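PDB 5D8M: metagenomic carboxyl esterase MGS0156 from Uncultured organism, which probably hydrolyses carboxylic ester bonds to release an acid and an alcohol, using an alpha/beta-hydrolase type of fold. Local coordinates for residues I40-M45 with R56-D61; G293-D298 with N320-P325; M304-K309 with S315-N320. All blocks are in the same frame, centred on the assembly; numbering follows the deposited sequence. Where two conformers were deposited one is given.

Contact 1 (I40-M45 with R56-D61); sequences IMTAIM and RSSDGD
Thr42 and Ser58 are joined by two separate waters and by no direct hydrogen bond, an indirect seam between a helix and the loop that follows it in what the sheet topology suggests is an alpha/beta-hydrolase fold. One water donates to Thr42 O at 2.6 Å and also bonds Ser58 OG. The other donates both ways, to Thr42 OG1 and, at 2.8 Å, to Ser58 O. Small hydroxyl residues suit such a wet, half-buried border, because each offers a polar atom to a bridging water while staying small. In Thr42 the hydroxyl lies beside the backbone N (chi1 -63°), where it can also reach back one helical turn to Arg38 O; the methyl is thereby turned to the loop, and Thr42 CG2 touches Ser58 OG at 3.7 Å.

The apolar part of the contact is made by Met45, a buried selenomethionine whose long flexible chain bends at chi3 (76°) and sets its terminal methyl against the loop backbone. Met45 CE comes to 3.3 Å from Arg56 O, while its SE passes Ser58 CB at 4.5 Å. Ala326 of helix 324-338 and Ile63 also pack on Met45. Arg56 sends NH1 to the carbonyls of Gly62 and Asn296. Just beyond, an ST turn shapes the loop: Asp59 N donates to Ser57 OG at 3.2 Å.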
loop_
_atom_site.group_PDB
_atom_site.type_symbol
_atom_site.label_atom_id
_atom_site.label_comp_id
_atom_site.label_asym_id
_atom_site.label_seq_id
_atom_site.Cartn_x
_atom_site.Cartn_y
_atom_site.Cartn_z
ATOM N N ILE A 40 14.385 -12.994 -1.194
ATOM C CA ILE A 40 14.874 -11.862 -1.970
ATOM C C ILE A 40 15.224 -10.681 -1.070
ATOM O O ILE A 40 16.324 -10.114 -1.177
ATOM C CB ILE A 40 13.828 -11.436 -3.014
ATOM C CG1 ILE A 40 13.784 -12.481 -4.136
ATOM C CG2 ILE A 40 14.142 -10.043 -3.571
ATOM C CD1 ILE A 40 12.662 -12.244 -5.158
HETATM N N MSE A 41 14.316 -10.315 -0.169
HETATM C CA MSE A 41 14.547 -9.124 0.654
HETATM C C MSE A 41 15.730 -9.356 1.595
HETATM O O MSE A 41 16.583 -8.483 1.785
HETATM C CB MSE A 41 13.291 -8.739 1.436
HETATM C CG MSE A 41 13.380 -7.376 2.100
HETATM SE SE MSE A 41 11.670 -6.784 2.832
HETATM C CE MSE A 41 12.352 -5.190 3.788
ATOM N N THR A 42 15.810 -10.559 2.135
ATOM C CA THR A 42 16.892 -10.925 3.034
ATOM C C THR A 42 18.285 -10.871 2.360
ATOM O O THR A 42 19.245 -10.355 2.948
ATOM C CB THR A 42 16.626 -12.334 3.622
ATOM O OG1 THR A 42 15.424 -12.286 4.410
ATOM C CG2 THR A 42 17.785 -12.795 4.487
ATOM N N ALA A 43 18.380 -11.389 1.134
ATOM C CA ALA A 43 19.615 -11.350 0.344
ATOM C C ALA A 43 20.008 -9.924 -0.026
ATOM O O ALA A 43 21.193 -9.577 0.005
ATOM C CB ALA A 43 19.465 -12.200 -0.927
ATOM N N ILE A 44 19.007 -9.100 -0.361
ATOM C CA ILE A 44 19.246 -7.692 -0.686
ATOM C C ILE A 44 19.936 -6.990 0.477
ATOM O O ILE A 44 20.929 -6.278 0.297
ATOM C CB ILE A 44 17.917 -6.963 -1.059
ATOM C CG1 ILE A 44 17.510 -7.347 -2.489
ATOM C CG2 ILE A 44 18.059 -5.440 -0.944
ATOM C CD1 ILE A 44 16.185 -6.776 -2.923
HETATM N N MSE A 45 19.425 -7.216 1.679
HETATM C CA MSE A 45 19.968 -6.548 2.845
HETATM C C MSE A 45 21.310 -7.125 3.238
HETATM O O MSE A 45 22.158 -6.397 3.742
HETATM C CB MSE A 45 18.981 -6.632 3.996
HETATM C CG MSE A 45 17.686 -5.921 3.642
HETATM SE SE MSE A 45 16.294 -6.081 4.974
HETATM C CE MSE A 45 16.990 -4.793 6.273
ATOM N N ARG A 56 17.968 -2.776 9.351
ATOM C CA ARG A 56 17.751 -3.474 10.616
ATOM C C ARG A 56 18.041 -4.951 10.377
ATOM O O ARG A 56 18.247 -5.367 9.231
ATOM C CB ARG A 56 16.311 -3.288 11.115
ATOM C CG ARG A 56 15.266 -3.801 10.123
ATOM C CD ARG A 56 13.863 -3.967 10.757
ATOM N NE ARG A 56 13.243 -2.690 11.087
ATOM C CZ ARG A 56 11.972 -2.533 11.448
ATOM N NH1 ARG A 56 11.148 -3.584 11.543
ATOM N NH2 ARG A 56 11.525 -1.316 11.719
ATOM N N SER A 57 18.038 -5.753 11.433
ATOM C CA SER A 57 18.258 -7.183 11.246
ATOM C C SER A 57 17.076 -7.790 10.516
ATOM O O SER A 57 15.933 -7.417 10.782
ATOM C CB SER A 57 18.465 -7.901 12.573
ATOM O OG SER A 57 18.589 -9.298 12.341
ATOM N N SER A 58 17.350 -8.720 9.603
ATOM C CA SER A 58 16.289 -9.433 8.887
ATOM C C SER A 58 15.862 -10.733 9.592
ATOM O O SER A 58 14.891 -11.385 9.179
ATOM C CB SER A 58 16.736 -9.752 7.455
ATOM O OG SER A 58 17.858 -10.606 7.476
ATOM N N ASP A 59 16.587 -11.103 10.647
ATOM C CA ASP A 59 16.316 -12.338 11.381
ATOM C C ASP A 59 14.938 -12.361 12.037
ATOM O O ASP A 59 14.442 -11.332 12.495
ATOM C CB ASP A 59 17.377 -12.563 12.465
ATOM C CG ASP A 59 18.760 -12.761 11.889
ATOM O OD1 ASP A 59 18.882 -12.887 10.652
ATOM O OD2 ASP A 59 19.728 -12.801 12.675
ATOM N N GLY A 60 14.343 -13.546 12.100
ATOM C CA GLY A 60 13.058 -13.729 12.748
ATOM C C GLY A 60 11.943 -12.923 12.094
ATOM O O GLY A 60 11.696 -13.035 10.900
ATOM N N ASP A 61 11.283 -12.099 12.893
ATOM C CA ASP A 61 10.179 -11.276 12.435
ATOM C C ASP A 61 10.642 -9.842 12.172
ATOM O O ASP A 61 9.823 -8.982 11.865
ATOM C CB ASP A 61 9.044 -11.277 13.472
ATOM C CG ASP A 61 8.500 -12.659 13.743
ATOM O OD1 ASP A 61 8.094 -13.354 12.774
ATOM O OD2 ASP A 61 8.486 -13.050 14.935
HETATM O O HOH W 1 19.746 -9.894 5.455
HETATM O O HOH W 2 14.098 -13.078 7.051
#

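Contact 2 (G293-D298 with N320-P325); sequences GYPNAD and NSYPRP
The phenol ring of Tyr322 is met by three successive residues of 293-298, each approaching obliquely. Ala297 CB lies 3.5 Å from Tyr322 CD1, Asn296 O is equally near that carbon, and Pro295 CB reaches Tyr322 OH at 3.6 Å. Asn296 O also accepts from Arg56 NH1. One face of the ring is covered from its own chain by Pro323 CD, 3.2 Å above the plane and offset toward the rim. A second flat group, the guanidinium of Arg324, has Tyr322 O above its centre and receives Asn320 O in its plane: Arg324 NH2 donates to Asn320 O at 2.7 Å, almost in line with the carbonyl (177°).

Tyrosine fits here because it combines a broad apolar flank with a polar tip. With CG opposite the backbone N (chi1 -175°), the ring extends to the other loop, and its OH bonds the carbonyl of Ile63 at the far end. A small alanine and a compact proline let the ring come close, and an inverse gamma turn centred on Asn296 bends the chain between Pro295 and Ala297, the two residues whose CB atoms meet the ring. Another inverse gamma turn, at Pro323, brings Arg324 N to 2.8 Å from Tyr322 O just as the helix starts, with Pro323 as its N-cap residue.

Farther along, a water donates to Asp298 OD1 and accepts from Asn320 ND2, a polar bridge where the side chains do not touch. Asp298 also accepts from the backbone of Ser258 and Ala301, and Arg324 forms a salt bridge with Asp109. The arrangement joins the loop leaving strand 290-293 to the start of helix 324-338; in alpha/beta-hydrolases the loop after the last strand generally carries the catalytic histidine.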
loop_
_atom_site.group_PDB
_atom_site.type_symbol
_atom_site.label_atom_id
_atom_site.label_comp_id
_atom_site.label_asym_id
_atom_site.label_seq_id
_atom_site.Cartn_x
_atom_site.Cartn_y
_atom_site.Cartn_z
ATOM N N GLY A 293 3.708 -10.993 1.750
ATOM C CA GLY A 293 4.021 -11.081 3.161
ATOM C C GLY A 293 3.546 -9.934 4.015
ATOM O O GLY A 293 2.654 -9.144 3.641
ATOM N N TYR A 294 4.142 -9.859 5.195
ATOM C CA TYR A 294 3.666 -8.964 6.245
ATOM C C TYR A 294 4.816 -8.154 6.848
ATOM O O TYR A 294 5.432 -8.592 7.806
ATOM C CB TYR A 294 2.949 -9.765 7.346
ATOM C CG TYR A 294 1.764 -10.592 6.860
ATOM C CD1 TYR A 294 1.955 -11.872 6.329
ATOM C CD2 TYR A 294 0.460 -10.088 6.912
ATOM C CE1 TYR A 294 0.892 -12.630 5.878
ATOM C CE2 TYR A 294 -0.632 -10.862 6.455
ATOM C CZ TYR A 294 -0.396 -12.123 5.945
ATOM O OH TYR A 294 -1.424 -12.903 5.497
ATOM N N PRO A 295 5.108 -6.977 6.271
ATOM C CA PRO A 295 6.125 -6.088 6.839
ATOM C C PRO A 295 5.848 -5.775 8.291
ATOM O O PRO A 295 4.723 -5.448 8.628
ATOM C CB PRO A 295 6.002 -4.824 6.001
ATOM C CG PRO A 295 5.441 -5.306 4.682
ATOM C CD PRO A 295 4.480 -6.400 5.062
ATOM N N ASN A 296 6.873 -5.887 9.122
ATOM C CA ASN A 296 6.793 -5.567 10.537
ATOM C C ASN A 296 6.940 -4.057 10.734
ATOM O O ASN A 296 8.023 -3.546 11.013
ATOM C CB ASN A 296 7.887 -6.331 11.316
ATOM C CG ASN A 296 7.674 -6.282 12.813
ATOM O OD1 ASN A 296 6.836 -5.503 13.320
ATOM N ND2 ASN A 296 8.449 -7.093 13.545
ATOM N N ALA A 297 5.835 -3.345 10.586
ATOM C CA ALA A 297 5.867 -1.906 10.449
ATOM C C ALA A 297 4.435 -1.413 10.578
ATOM O O ALA A 297 3.503 -2.152 10.215
ATOM C CB ALA A 297 6.469 -1.507 9.051
ATOM N N ASP A 298 4.238 -0.172 11.024
ATOM C CA ASP A 298 2.879 0.348 11.082
ATOM C C ASP A 298 2.552 0.978 9.721
ATOM O O ASP A 298 3.375 0.971 8.812
ATOM C CB ASP A 298 2.673 1.333 12.276
ATOM C CG ASP A 298 3.505 2.638 12.159
ATOM O OD1 ASP A 298 3.754 3.132 11.030
ATOM O OD2 ASP A 298 3.859 3.218 13.218
ATOM N N ASN A 320 8.659 5.445 12.845
ATOM C CA ASN A 320 8.654 5.550 11.383
ATOM C C ASN A 320 9.806 4.800 10.714
ATOM O O ASN A 320 9.876 4.714 9.486
ATOM C CB ASN A 320 8.693 7.031 10.986
ATOM C CG ASN A 320 8.406 7.254 9.509
ATOM O OD1 ASN A 320 9.250 7.757 8.770
ATOM N ND2 ASN A 320 7.223 6.881 9.081
ATOM N N SER A 321 10.714 4.268 11.524
ATOM C CA SER A 321 11.874 3.555 10.997
ATOM C C SER A 321 11.492 2.179 10.452
ATOM O O SER A 321 10.894 1.364 11.158
ATOM C CB SER A 321 12.947 3.407 12.076
ATOM O OG SER A 321 13.439 4.673 12.456
ATOM N N TYR A 322 11.833 1.943 9.189
ATOM C CA TYR A 322 11.634 0.651 8.542
ATOM C C TYR A 322 12.529 0.637 7.297
ATOM O O TYR A 322 12.757 1.689 6.701
ATOM C CB TYR A 322 10.161 0.406 8.144
ATOM C CG TYR A 322 9.964 -0.981 7.592
ATOM C CD1 TYR A 322 9.859 -2.085 8.449
ATOM C CD2 TYR A 322 9.941 -1.208 6.218
ATOM C CE1 TYR A 322 9.714 -3.365 7.948
ATOM C CE2 TYR A 322 9.811 -2.490 5.712
ATOM C CZ TYR A 322 9.698 -3.553 6.575
ATOM O OH TYR A 322 9.580 -4.807 6.052
ATOM N N PRO A 323 13.045 -0.541 6.892
ATOM C CA PRO A 323 13.889 -0.544 5.676
ATOM C C PRO A 323 13.092 -0.454 4.371
ATOM O O PRO A 323 13.058 -1.414 3.591
ATOM C CB PRO A 323 14.633 -1.886 5.765
ATOM C CG PRO A 323 13.745 -2.764 6.597
ATOM C CD PRO A 323 13.145 -1.812 7.629
ATOM N N ARG A 324 12.463 0.696 4.139
ATOM C CA ARG A 324 11.716 0.943 2.887
ATOM C C ARG A 324 12.543 0.728 1.592
ATOM O O ARG A 324 12.015 0.136 0.642
ATOM C CB ARG A 324 11.107 2.376 2.911
ATOM C CG ARG A 324 9.985 2.547 3.989
ATOM C CD ARG A 324 9.488 3.995 4.076
ATOM N NE ARG A 324 10.515 4.890 4.631
ATOM C CZ ARG A 324 10.672 5.108 5.933
ATOM N NH1 ARG A 324 11.618 5.927 6.360
ATOM N NH2 ARG A 324 9.877 4.503 6.803
ATOM N N PRO A 325 13.827 1.170 1.540
ATOM C CA PRO A 325 14.571 0.912 0.299
ATOM C C PRO A 325 14.694 -0.565 -0.014
ATOM O O PRO A 325 14.491 -0.959 -1.168
ATOM C CB PRO A 325 15.956 1.507 0.577
ATOM C CG PRO A 325 15.691 2.586 1.627
ATOM C CD PRO A 325 14.634 1.964 2.495
HETATM O O HOH W 3 5.450 5.557 11.080
#

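Contact 3 (M304-K309 with S315-N320); sequences MPFSKK and SVISKN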
loop_
_atom_site.group_PDB
_atom_site.type_symbol
_atom_site.label_atom_id
_atom_site.label_comp_id
_atom_site.label_asym_id
_atom_site.label_seq_id
_atom_site.Cartn_x
_atom_site.Cartn_y
_atom_site.Cartn_z
HETATM N N MSE A 304 5.960 5.648 3.974
HETATM C CA MSE A 304 6.016 7.110 4.005
HETATM C C MSE A 304 7.062 7.579 5.000
HETATM O O MSE A 304 6.814 7.533 6.212
HETATM C CB MSE A 304 4.642 7.710 4.392
HETATM C CG MSE A 304 3.568 7.548 3.331
HETATM SE SE MSE A 304 3.690 8.942 1.986
HETATM C CE MSE A 304 2.993 10.469 2.978
ATOM N N PRO A 305 8.219 8.052 4.503
ATOM C CA PRO A 305 9.263 8.562 5.384
ATOM C C PRO A 305 8.927 9.955 5.936
ATOM O O PRO A 305 8.544 10.846 5.179
ATOM C CB PRO A 305 10.497 8.632 4.467
ATOM C CG PRO A 305 9.918 8.854 3.081
ATOM C CD PRO A 305 8.617 8.087 3.077
ATOM N N PHE A 306 9.083 10.125 7.247
ATOM C CA PHE A 306 9.000 11.426 7.892
ATOM C C PHE A 306 10.329 11.664 8.604
ATOM O O PHE A 306 10.694 10.895 9.493
ATOM C CB PHE A 306 7.846 11.485 8.914
ATOM C CG PHE A 306 6.473 11.479 8.305
ATOM C CD1 PHE A 306 5.877 10.296 7.923
ATOM C CD2 PHE A 306 5.764 12.669 8.151
ATOM C CE1 PHE A 306 4.605 10.294 7.361
ATOM C CE2 PHE A 306 4.495 12.672 7.601
ATOM C CZ PHE A 306 3.925 11.478 7.190
ATOM N N SER A 307 11.050 12.719 8.257
ATOM C CA SER A 307 12.334 12.946 8.927
ATOM C C SER A 307 12.629 14.400 9.308
ATOM O O SER A 307 13.617 14.677 9.994
ATOM C CB SER A 307 13.463 12.406 8.047
ATOM O OG SER A 307 13.150 12.553 6.673
ATOM N N LYS A 308 11.771 15.320 8.872
ATOM C CA LYS A 308 11.944 16.747 9.154
ATOM C C LYS A 308 11.932 17.037 10.655
ATOM O O LYS A 308 10.938 16.806 11.342
ATOM C CB LYS A 308 10.853 17.570 8.455
ATOM N N LYS A 309 13.046 17.542 11.164
ATOM C CA LYS A 309 13.156 17.826 12.578
ATOM C C LYS A 309 13.618 19.265 12.763
ATOM O O LYS A 309 14.523 19.723 12.063
ATOM C CB LYS A 309 14.119 16.845 13.252
ATOM N N SER A 315 7.363 14.183 15.230
ATOM C CA SER A 315 7.526 13.643 16.563
ATOM C C SER A 315 6.444 12.632 16.946
ATOM O O SER A 315 6.744 11.655 17.617
ATOM C CB SER A 315 7.552 14.777 17.577
ATOM O OG SER A 315 8.735 15.541 17.418
ATOM N N VAL A 316 5.200 12.855 16.522
ATOM C CA VAL A 316 4.113 11.963 16.918
ATOM C C VAL A 316 4.076 10.718 16.030
ATOM O O VAL A 316 3.533 9.692 16.421
ATOM C CB VAL A 316 2.753 12.687 16.906
ATOM C CG1 VAL A 316 2.819 13.889 17.848
ATOM C CG2 VAL A 316 2.357 13.111 15.491
ATOM N N ILE A 317 4.689 10.800 14.851
ATOM C CA ILE A 317 4.903 9.632 14.010
ATOM C C ILE A 317 6.187 8.971 14.511
ATOM O O ILE A 317 7.224 8.954 13.838
ATOM C CB ILE A 317 4.953 10.043 12.531
ATOM C CG1 ILE A 317 3.652 10.793 12.195
ATOM C CG2 ILE A 317 5.152 8.831 11.589
ATOM C CD1 ILE A 317 3.615 11.414 10.825
ATOM N N SER A 318 6.093 8.438 15.726
ATOM C CA SER A 318 7.251 8.093 16.550
ATOM C C SER A 318 7.917 6.750 16.228
ATOM O O SER A 318 8.958 6.441 16.778
ATOM C CB SER A 318 6.831 8.081 18.018
ATOM O OG SER A 318 5.846 7.079 18.209
ATOM N N LYS A 319 7.325 5.945 15.354
ATOM C CA LYS A 319 7.927 4.646 15.023
ATOM C C LYS A 319 8.035 4.475 13.505
ATOM O O LYS A 319 7.578 3.477 12.952
ATOM C CB LYS A 319 7.107 3.504 15.646
ATOM C CG LYS A 319 7.100 3.514 17.197
ATOM C CD LYS A 319 8.514 3.252 17.736
ATOM C CE LYS A 319 8.537 3.299 19.265
ATOM N NZ LYS A 319 9.895 2.979 19.800
ATOM N N ASN A 320 8.659 5.445 12.845
ATOM C CA ASN A 320 8.654 5.550 11.383
ATOM C C ASN A 320 9.806 4.800 10.714
ATOM O O ASN A 320 9.876 4.714 9.486
ATOM C CB ASN A 320 8.693 7.031 10.986
ATOM C CG ASN A 320 8.406 7.254 9.509
ATOM O OD1 ASN A 320 9.250 7.757 8.770
ATOM N ND2 ASN A 320 7.223 6.881 9.081
#
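Asn320 grips the backbone on both sides of Pro305 with a single amide. Its CG lies opposite the backbone N (chi1 -168°), which carries the amide across to 304-306. Phe306 N donates to Asn320 OD1 at 2.8 Å, a nearly straight bond at hydrogen (168°) although the donor stands well above the carbonyl plane. The other bond leaves in the plane of the amide: Asn320 ND2 donates a hydrogen bond to Met304 O at 3.0 Å. Asparagine is suited to this place because its short side chain presents one acceptor and one donor together, as a peptide group would, and so satisfies a carbonyl and an N-H that are buried here.

Beside this polar pair lies an apolar one. Ile317 CD1 sits over the middle of the Phe306 ring, 3.5 Å from the ring centroid and almost on the normal, a clear CH-pi contact. The slender, extended end of isoleucine can meet the face with one methyl, while the ring provides a broad flat surface for it. The amide of Asn320 comes to the rim of the same ring, with ND2 3.8 Å from Phe306 CD1 and the two planes steeply inclined (76°).

In the next shell the backbone turns sharply at Ile317, the first residue to leave the helical conformation after helix 312-316 and the centre of an inverse gamma turn, whose bond from Ser318 N to Val316 O is weak. Ser318 OG is held by Ala259 N, and Lys319 N by Ser258 OG. Along 304-309, Ser104 OG is hydrogen-bonded to Pro305 O, and Phe306 packs on the same serine. The result is a short loop-helix-loop excursion closed by two side-chain-to-backbone hydrogen bonds from one asparagine, within the connection from strand 290-293 to the C-terminal helix of an apparent alpha/beta-hydrolase fold.

From the N terminus, helix 34-48 leads into a loop that turns back on it, and contact 1 closes this short excursion before strand 87-92, the next strand of the sheet. Most of the sheet follows before the loop after strand 290-293 opens contact 2, which closes only at the start of helix 324-338. Contact 3 falls wholly within that span, closing the smaller loop around helix 312-316, and shares Asn320 with contact 2. Contacts 1 and 2 follow one another in sequence yet touch in space: Asn296 ND2 meets Asp61 O in a probable hydrogen bond. Contacts 1 and 2 join the early helix and its loop to the C-terminal connection, while contact 3 closes the connection on itself.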